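Local coordinates for beta-lactamase (Klebsiella pneumoniae, PDB 6M5P), which probably hydrolyses beta-lactam antibiotics to substituted beta-amino acids, as a class C beta-lactamase that confers antibiotic resistance, at residues Q124-E129 against F156-T161; V317-T322 against I332-A337. The protein carries 1 engineered substitution. One frame throughout, in Å; residues are numbered along the deposited sequence.

Interaction 1: residues Q124-E129 against F156-T161; sequences QLFMPE and FSNIGT. Engineered in segment 156-161: Phe156 (natural residue Tyr). With MER ((4R,5S)-3-{[(3S,5S)-5-(dimethylcarbamoyl)pyrrolidin-3-yl]sulfanyl}-5-[(2S,3R)-3-hydroxy-1-oxobutan-2-yl]-4-methyl-4,5-d ihydro-1H-pyrrole-2-carboxylic acid), chain B.
The side chain of Ile159 is the main bump here, entering a hollow formed by the bent chain of Gln124-Met127. Its CD1 sits 3.8 Å from Gln124 CG, with Phe126 O and the ring of Pro128 also close by, while its CG1 packs beside the Met127 backbone and meets Met127 CE. The Gln124 side chain crosses Ile159 obliquely, extended beyond CG, and its NE2 donates to Phe126 O at 3.1 Å, tying the bend to itself. Leu125 lies along the backbone of Phe156: with CG anti to the backbone N (chi1 177°), its CD1 comes 3.4 Å from Phe156 O and approaches the bound ring-opened carbapenem MER.

Ser157, the N-cap of helix 158-171, uses OG twice: it accepts from Gly160 N and donates to Gln124 O at 2.7 Å, coming in above that carbonyl's plane. Asn158 N donates to a lone pair of Leu125 O (2.7 Å). The Asn158 and Phe126 side chains run side by side, pointing the same way, with amide and ring planes 82° apart; Asn158 ND2 reaches MER O8 at 2.9 Å and a water shared with Met127 N. Its OD1 is held by Lys74. Phe156, engineered from Tyr, lays one ring face against MER C21; residues 156-158 occupy the position of the class C Tyr-Ser-Asn motif. Helix 134-142 backs Gln124, Met127 and Pro128, while helix 73-86 flanks Thr161.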
loop_
_atom_site.group_PDB
_atom_site.type_symbol
_atom_site.label_atom_id
_atom_site.label_comp_id
_atom_site.label_asym_id
_atom_site.label_seq_id
_atom_site.Cartn_x
_atom_site.Cartn_y
_atom_site.Cartn_z
ATOM N N GLN A 124 12.498 13.746 3.099
ATOM C CA GLN A 124 11.543 13.900 4.183
ATOM C C GLN A 124 10.187 13.316 3.798
ATOM O O GLN A 124 9.926 12.984 2.637
ATOM C CB GLN A 124 11.399 15.382 4.552
ATOM C CG GLN A 124 10.724 16.229 3.473
ATOM C CD GLN A 124 11.033 17.714 3.587
ATOM O OE1 GLN A 124 12.141 18.110 3.966
ATOM N NE2 GLN A 124 10.058 18.544 3.241
ATOM N N LEU A 125 9.300 13.225 4.789
ATOM C CA LEU A 125 8.005 12.585 4.562
ATOM C C LEU A 125 7.144 13.377 3.584
ATOM O O LEU A 125 6.629 12.822 2.605
ATOM C CB LEU A 125 7.277 12.382 5.894
ATOM C CG LEU A 125 5.867 11.794 5.802
ATOM C CD1 LEU A 125 5.863 10.459 5.063
ATOM C CD2 LEU A 125 5.324 11.614 7.211
ATOM N N PHE A 126 6.960 14.666 3.831
ATOM C CA PHE A 126 5.947 15.434 3.122
ATOM C C PHE A 126 6.558 16.355 2.078
ATOM O O PHE A 126 7.558 17.038 2.335
ATOM C CB PHE A 126 5.095 16.258 4.090
ATOM C CG PHE A 126 4.190 15.425 4.951
ATOM C CD1 PHE A 126 3.151 14.700 4.395
ATOM C CD2 PHE A 126 4.389 15.359 6.317
ATOM C CE1 PHE A 126 2.319 13.934 5.187
ATOM C CE2 PHE A 126 3.563 14.593 7.123
ATOM C CZ PHE A 126 2.526 13.871 6.553
ATOM N N MET A 127 5.926 16.387 0.913
ATOM C CA MET A 127 6.274 17.374 -0.092
ATOM C C MET A 127 6.012 18.771 0.461
ATOM O O MET A 127 4.946 19.013 1.043
ATOM C CB MET A 127 5.390 17.152 -1.318
ATOM C CG MET A 127 5.706 18.079 -2.474
ATOM S SD MET A 127 7.211 17.588 -3.328
ATOM C CE MET A 127 6.702 16.047 -4.083
ATOM N N PRO A 128 6.947 19.708 0.316
ATOM C CA PRO A 128 6.672 21.090 0.733
ATOM C C PRO A 128 5.440 21.650 0.031
ATOM O O PRO A 128 5.250 21.461 -1.172
ATOM C CB PRO A 128 7.942 21.838 0.320
ATOM C CG PRO A 128 9.007 20.793 0.330
ATOM C CD PRO A 128 8.338 19.521 -0.126
ATOM N N GLU A 129 4.603 22.357 0.799
ATOM C CA GLU A 129 3.294 22.771 0.303
ATOM C C GLU A 129 3.374 23.786 -0.832
ATOM O O GLU A 129 2.428 23.891 -1.618
ATOM C CB GLU A 129 2.437 23.322 1.446
ATOM N N PHE A 156 10.412 7.315 6.125
ATOM C CA PHE A 156 9.286 7.176 5.212
ATOM C C PHE A 156 9.104 8.479 4.456
ATOM O O PHE A 156 9.148 9.556 5.052
ATOM C CB PHE A 156 8.022 6.826 5.993
ATOM C CG PHE A 156 8.087 5.479 6.633
ATOM C CD1 PHE A 156 7.768 4.345 5.911
ATOM C CD2 PHE A 156 8.510 5.339 7.947
ATOM C CE1 PHE A 156 7.847 3.093 6.490
ATOM C CE2 PHE A 156 8.595 4.084 8.534
ATOM C CZ PHE A 156 8.261 2.962 7.803
ATOM N N SER A 157 8.921 8.389 3.139
ATOM C CA SER A 157 8.944 9.587 2.309
ATOM C C SER A 157 7.900 9.523 1.206
ATOM O O SER A 157 7.932 8.610 0.375
ATOM C CB SER A 157 10.332 9.790 1.703
ATOM O OG SER A 157 10.341 10.960 0.904
ATOM N N ASN A 158 7.005 10.514 1.166
ATOM C CA ASN A 158 6.140 10.657 0.000
ATOM C C ASN A 158 6.922 11.155 -1.207
ATOM O O ASN A 158 6.612 10.773 -2.343
ATOM C CB ASN A 158 4.989 11.615 0.290
ATOM C CG ASN A 158 4.036 11.089 1.341
ATOM O OD1 ASN A 158 4.050 9.908 1.685
ATOM N ND2 ASN A 158 3.175 11.967 1.841
ATOM N N ILE A 159 7.931 12.007 -0.988
ATOM C CA ILE A 159 8.733 12.521 -2.099
ATOM C C ILE A 159 9.496 11.390 -2.769
ATOM O O ILE A 159 9.502 11.266 -3.998
ATOM C CB ILE A 159 9.698 13.618 -1.618
ATOM C CG1 ILE A 159 8.974 14.665 -0.778
ATOM C CG2 ILE A 159 10.377 14.275 -2.810
ATOM C CD1 ILE A 159 9.916 15.714 -0.216
ATOM N N GLY A 160 10.147 10.549 -1.965
ATOM C CA GLY A 160 10.875 9.420 -2.524
ATOM C C GLY A 160 9.979 8.488 -3.321
ATOM O O GLY A 160 10.334 8.068 -4.421
ATOM N N THR A 161 8.790 8.176 -2.789
ATOM C CA THR A 161 7.875 7.325 -3.547
ATOM C C THR A 161 7.461 8.003 -4.843
ATOM O O THR A 161 7.297 7.341 -5.881
ATOM C CB THR A 161 6.637 6.983 -2.721
ATOM O OG1 THR A 161 7.030 6.500 -1.436
ATOM C CG2 THR A 161 5.832 5.890 -3.424
HETATM C C1 MER B . 0.541 7.198 4.943
HETATM C C2 MER B . 3.042 6.799 6.591
HETATM C C3 MER B . 1.036 8.732 4.821
HETATM C C4 MER B . 2.383 8.738 5.326
HETATM C C5 MER B . 3.611 6.765 5.198
HETATM O O6 MER B . -0.513 6.715 4.716
HETATM C C7 MER B . 1.073 9.424 3.430
HETATM O O8 MER B . 1.285 10.772 3.686
HETATM C C9 MER B . -0.239 9.263 2.622
HETATM N N10 MER B . 3.311 7.869 4.471
HETATM C C11 MER B . 4.134 5.529 4.539
HETATM O O12 MER B . 3.574 4.432 4.746
HETATM O O13 MER B . 5.132 5.582 3.770
HETATM S S14 MER B . 4.187 6.048 7.840
HETATM C C15 MER B . 3.880 4.415 8.355
HETATM C C16 MER B . 3.582 3.263 7.313
HETATM C C17 MER B . 3.650 2.207 8.152
HETATM C C18 MER B . 2.607 8.101 6.796
HETATM N N19 MER B . 5.082 2.445 8.925
HETATM C C20 MER B . 1.376 8.260 7.753
HETATM C C21 MER B . 5.160 3.786 9.084
HETATM C C22 MER B . 3.443 0.790 7.593
HETATM N N23 MER B . 2.940 -0.248 8.554
HETATM O O24 MER B . 3.624 0.446 6.475
HETATM C C25 MER B . 2.705 0.177 9.930
HETATM C C26 MER B . 2.705 -1.617 8.132
HETATM O O HOH W 1 3.451 14.775 0.548
#

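Interaction 2: residues V317-T322 against I332-A337; sequences VWINKT and IAFVPA. With MER ((4R,5S)-3-{[(3S,5S)-5-(dimethylcarbamoyl)pyrrolidin-3-yl]sulfanyl}-5-[(2S,3R)-3-hydroxy-1-oxobutan-2-yl]-4-methyl-4,5-d ihydro-1H-pyrrole-2-carboxylic acid), chain B.
The Phe334 ring receives Ile319 CB over one face, a CH-pi contact of 4.0 Å from CB to the ring centroid, 17° off the normal. Phe334 has CG between its backbone N and carbonyl carbon (chi1 61°), which swings the ring across to the neighbouring strand, where its CZ and CE2 meet the CG2 and CD1 of Ile319; the ring of Trp279 meets that of Phe334 edge-to-face. On the other side of the sheet, Ala333 CB packs 3.5 Å from Trp318 CZ2, displaced toward the rim of the indole, and Val335 CG2 approaches Trp318 CE3.

These side chains decorate an antiparallel hairpin in the central sheet, between strands 280-283 and 340-346. Ile319 and Phe334 form one hydrogen-bonded pair, in which Ile319 N to Phe334 O and Phe334 N to Ile319 O are both 2.9 Å, and Lys321 with Ile332 form the next; between them Asn320 faces Ala333 as a non-hydrogen-bonded pair. The hairpin's first strand delivers the Lys-Thr-Gly motif of serine beta-lactamases to the active site. Lys321 bends at chi2 (82°) and again at its end, so that NZ holds the ligand carboxylate oxygen O12 at 2.6 Å, the amide oxygen O24 at 2.8 Å and Thr322 O at 2.9 Å together. Toward the far end, the buried Val317 O lacks a hydrogen-bond donor and meets Val335 CA at 3.5 Å in a CH...O contact.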
loop_
_atom_site.group_PDB
_atom_site.type_symbol
_atom_site.label_atom_id
_atom_site.label_comp_id
_atom_site.label_asym_id
_atom_site.label_seq_id
_atom_site.Cartn_x
_atom_site.Cartn_y
_atom_site.Cartn_z
ATOM N N VAL A 317 6.563 -15.466 5.913
ATOM C CA VAL A 317 6.641 -14.089 6.380
ATOM C C VAL A 317 5.243 -13.501 6.431
ATOM O O VAL A 317 4.336 -13.937 5.722
ATOM C CB VAL A 317 7.539 -13.198 5.484
ATOM C CG1 VAL A 317 9.022 -13.546 5.658
ATOM C CG2 VAL A 317 7.126 -13.303 4.032
ATOM N N TRP A 318 5.102 -12.481 7.280
ATOM C CA TRP A 318 3.924 -11.627 7.359
ATOM C C TRP A 318 4.275 -10.358 6.589
ATOM O O TRP A 318 5.161 -9.608 7.000
ATOM C CB TRP A 318 3.671 -11.307 8.828
ATOM C CG TRP A 318 2.625 -10.283 9.140
ATOM C CD1 TRP A 318 2.749 -8.921 9.063
ATOM C CD2 TRP A 318 1.318 -10.536 9.668
ATOM N NE1 TRP A 318 1.586 -8.318 9.480
ATOM C CE2 TRP A 318 0.691 -9.286 9.855
ATOM C CE3 TRP A 318 0.612 -11.697 9.987
ATOM C CZ2 TRP A 318 -0.606 -9.171 10.345
ATOM C CZ3 TRP A 318 -0.676 -11.579 10.468
ATOM C CH2 TRP A 318 -1.272 -10.326 10.643
ATOM N N ILE A 319 3.622 -10.142 5.448
ATOM C CA ILE A 319 3.870 -8.972 4.608
ATOM C C ILE A 319 2.717 -8.004 4.806
ATOM O O ILE A 319 1.552 -8.416 4.804
ATOM C CB ILE A 319 4.005 -9.373 3.130
ATOM C CG1 ILE A 319 5.111 -10.417 2.970
ATOM C CG2 ILE A 319 4.295 -8.145 2.284
ATOM C CD1 ILE A 319 5.233 -10.959 1.566
ATOM N N ASN A 320 3.017 -6.716 4.985
ATOM C CA ASN A 320 1.931 -5.803 5.323
ATOM C C ASN A 320 2.246 -4.372 4.914
ATOM O O ASN A 320 3.390 -4.010 4.614
ATOM C CB ASN A 320 1.500 -5.937 6.804
ATOM C CG ASN A 320 2.515 -5.365 7.803
ATOM O OD1 ASN A 320 3.676 -5.037 7.466
ATOM N ND2 ASN A 320 2.088 -5.264 9.048
ATOM N N LYS A 321 1.192 -3.559 4.916
ATOM C CA LYS A 321 1.325 -2.134 4.644
ATOM C C LYS A 321 0.115 -1.429 5.233
ATOM O O LYS A 321 -1.019 -1.868 5.028
ATOM C CB LYS A 321 1.384 -1.892 3.131
ATOM C CG LYS A 321 1.623 -0.444 2.743
ATOM C CD LYS A 321 3.085 -0.123 2.820
ATOM C CE LYS A 321 3.290 1.379 2.818
ATOM N NZ LYS A 321 3.038 1.958 4.160
ATOM N N THR A 322 0.353 -0.337 5.961
ATOM C CA THR A 322 -0.712 0.561 6.385
ATOM C C THR A 322 -0.778 1.759 5.453
ATOM O O THR A 322 0.190 2.108 4.778
ATOM C CB THR A 322 -0.497 1.080 7.811
ATOM O OG1 THR A 322 0.716 1.835 7.855
ATOM C CG2 THR A 322 -0.448 -0.045 8.812
ATOM N N ILE A 332 -3.406 -3.725 4.868
ATOM C CA ILE A 332 -3.318 -5.025 4.209
ATOM C C ILE A 332 -2.263 -5.844 4.927
ATOM O O ILE A 332 -1.177 -5.333 5.218
ATOM C CB ILE A 332 -2.896 -4.883 2.734
ATOM C CG1 ILE A 332 -4.036 -4.298 1.917
ATOM C CG2 ILE A 332 -2.427 -6.237 2.171
ATOM C CD1 ILE A 332 -3.698 -4.145 0.443
ATOM N N ALA A 333 -2.563 -7.119 5.182
ATOM C CA ALA A 333 -1.551 -8.073 5.620
ATOM C C ALA A 333 -1.818 -9.403 4.939
ATOM O O ALA A 333 -2.977 -9.785 4.747
ATOM C CB ALA A 333 -1.575 -8.275 7.139
ATOM N N PHE A 334 -0.747 -10.102 4.565
ATOM C CA PHE A 334 -0.893 -11.429 3.984
ATOM C C PHE A 334 0.322 -12.287 4.313
ATOM O O PHE A 334 1.425 -11.785 4.548
ATOM C CB PHE A 334 -1.201 -11.383 2.478
ATOM C CG PHE A 334 -0.128 -10.729 1.632
ATOM C CD1 PHE A 334 -0.083 -9.344 1.469
ATOM C CD2 PHE A 334 0.799 -11.506 0.940
ATOM C CE1 PHE A 334 0.894 -8.757 0.664
ATOM C CE2 PHE A 334 1.770 -10.919 0.128
ATOM C CZ PHE A 334 1.811 -9.540 -0.008
ATOM N N VAL A 335 0.095 -13.597 4.334
ATOM C CA VAL A 335 1.102 -14.597 4.686
ATOM C C VAL A 335 1.163 -15.585 3.533
ATOM O O VAL A 335 0.296 -16.468 3.426
ATOM C CB VAL A 335 0.769 -15.300 6.013
ATOM C CG1 VAL A 335 1.848 -16.332 6.380
ATOM C CG2 VAL A 335 0.602 -14.293 7.139
ATOM N N PRO A 336 2.137 -15.469 2.636
ATOM C CA PRO A 336 2.124 -16.340 1.451
ATOM C C PRO A 336 2.148 -17.825 1.780
ATOM O O PRO A 336 1.467 -18.609 1.107
ATOM C CB PRO A 336 3.361 -15.874 0.663
ATOM C CG PRO A 336 3.523 -14.426 1.074
ATOM C CD PRO A 336 3.161 -14.410 2.540
ATOM N N ALA A 337 2.887 -18.225 2.820
ATOM C CA ALA A 337 2.960 -19.638 3.188
ATOM C C ALA A 337 1.598 -20.202 3.537
ATOM O O ALA A 337 1.379 -21.416 3.419
ATOM C CB ALA A 337 3.901 -19.820 4.374
HETATM C C1 MER B . 0.541 7.198 4.943
HETATM C C2 MER B . 3.042 6.799 6.591
HETATM C C3 MER B . 1.036 8.732 4.821
HETATM C C4 MER B . 2.383 8.738 5.326
HETATM C C5 MER B . 3.611 6.765 5.198
HETATM O O6 MER B . -0.513 6.715 4.716
HETATM C C7 MER B . 1.073 9.424 3.430
HETATM O O8 MER B . 1.285 10.772 3.686
HETATM C C9 MER B . -0.239 9.263 2.622
HETATM N N10 MER B . 3.311 7.869 4.471
HETATM C C11 MER B . 4.134 5.529 4.539
HETATM O O12 MER B . 3.574 4.432 4.746
HETATM O O13 MER B . 5.132 5.582 3.770
HETATM S S14 MER B . 4.187 6.048 7.840
HETATM C C15 MER B . 3.880 4.415 8.355
HETATM C C16 MER B . 3.582 3.263 7.313
HETATM C C17 MER B . 3.650 2.207 8.152
HETATM C C18 MER B . 2.607 8.101 6.796
HETATM N N19 MER B . 5.082 2.445 8.925
HETATM C C20 MER B . 1.376 8.260 7.753
HETATM C C21 MER B . 5.160 3.786 9.084
HETATM C C22 MER B . 3.443 0.790 7.593
HETATM N N23 MER B . 2.940 -0.248 8.554
HETATM O O24 MER B . 3.624 0.446 6.475
HETATM C C25 MER B . 2.705 0.177 9.930
HETATM C C26 MER B . 2.705 -1.617 8.132
#

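Interactions 1 and 2 join different elements, with centres about 24 Å apart on opposite sides of the chain's centre, yet both reach the same ligand. Interaction 1 is partly buried and couples an irregular loop to the start of a helix, so its polar contacts are individual: a capping hydroxyl, a single backbone bond, an asparagine amide and a water. Interaction 2 is wholly buried within the central sheet and relies on regular paired backbone bonds, with mostly apolar side chains packing on both faces. At the ligand their chemistry also differs: Asn158 offers a neutral amide to a hydroxyl, whereas Lys321 brings its NZ to a carboxylate and an amide oxygen.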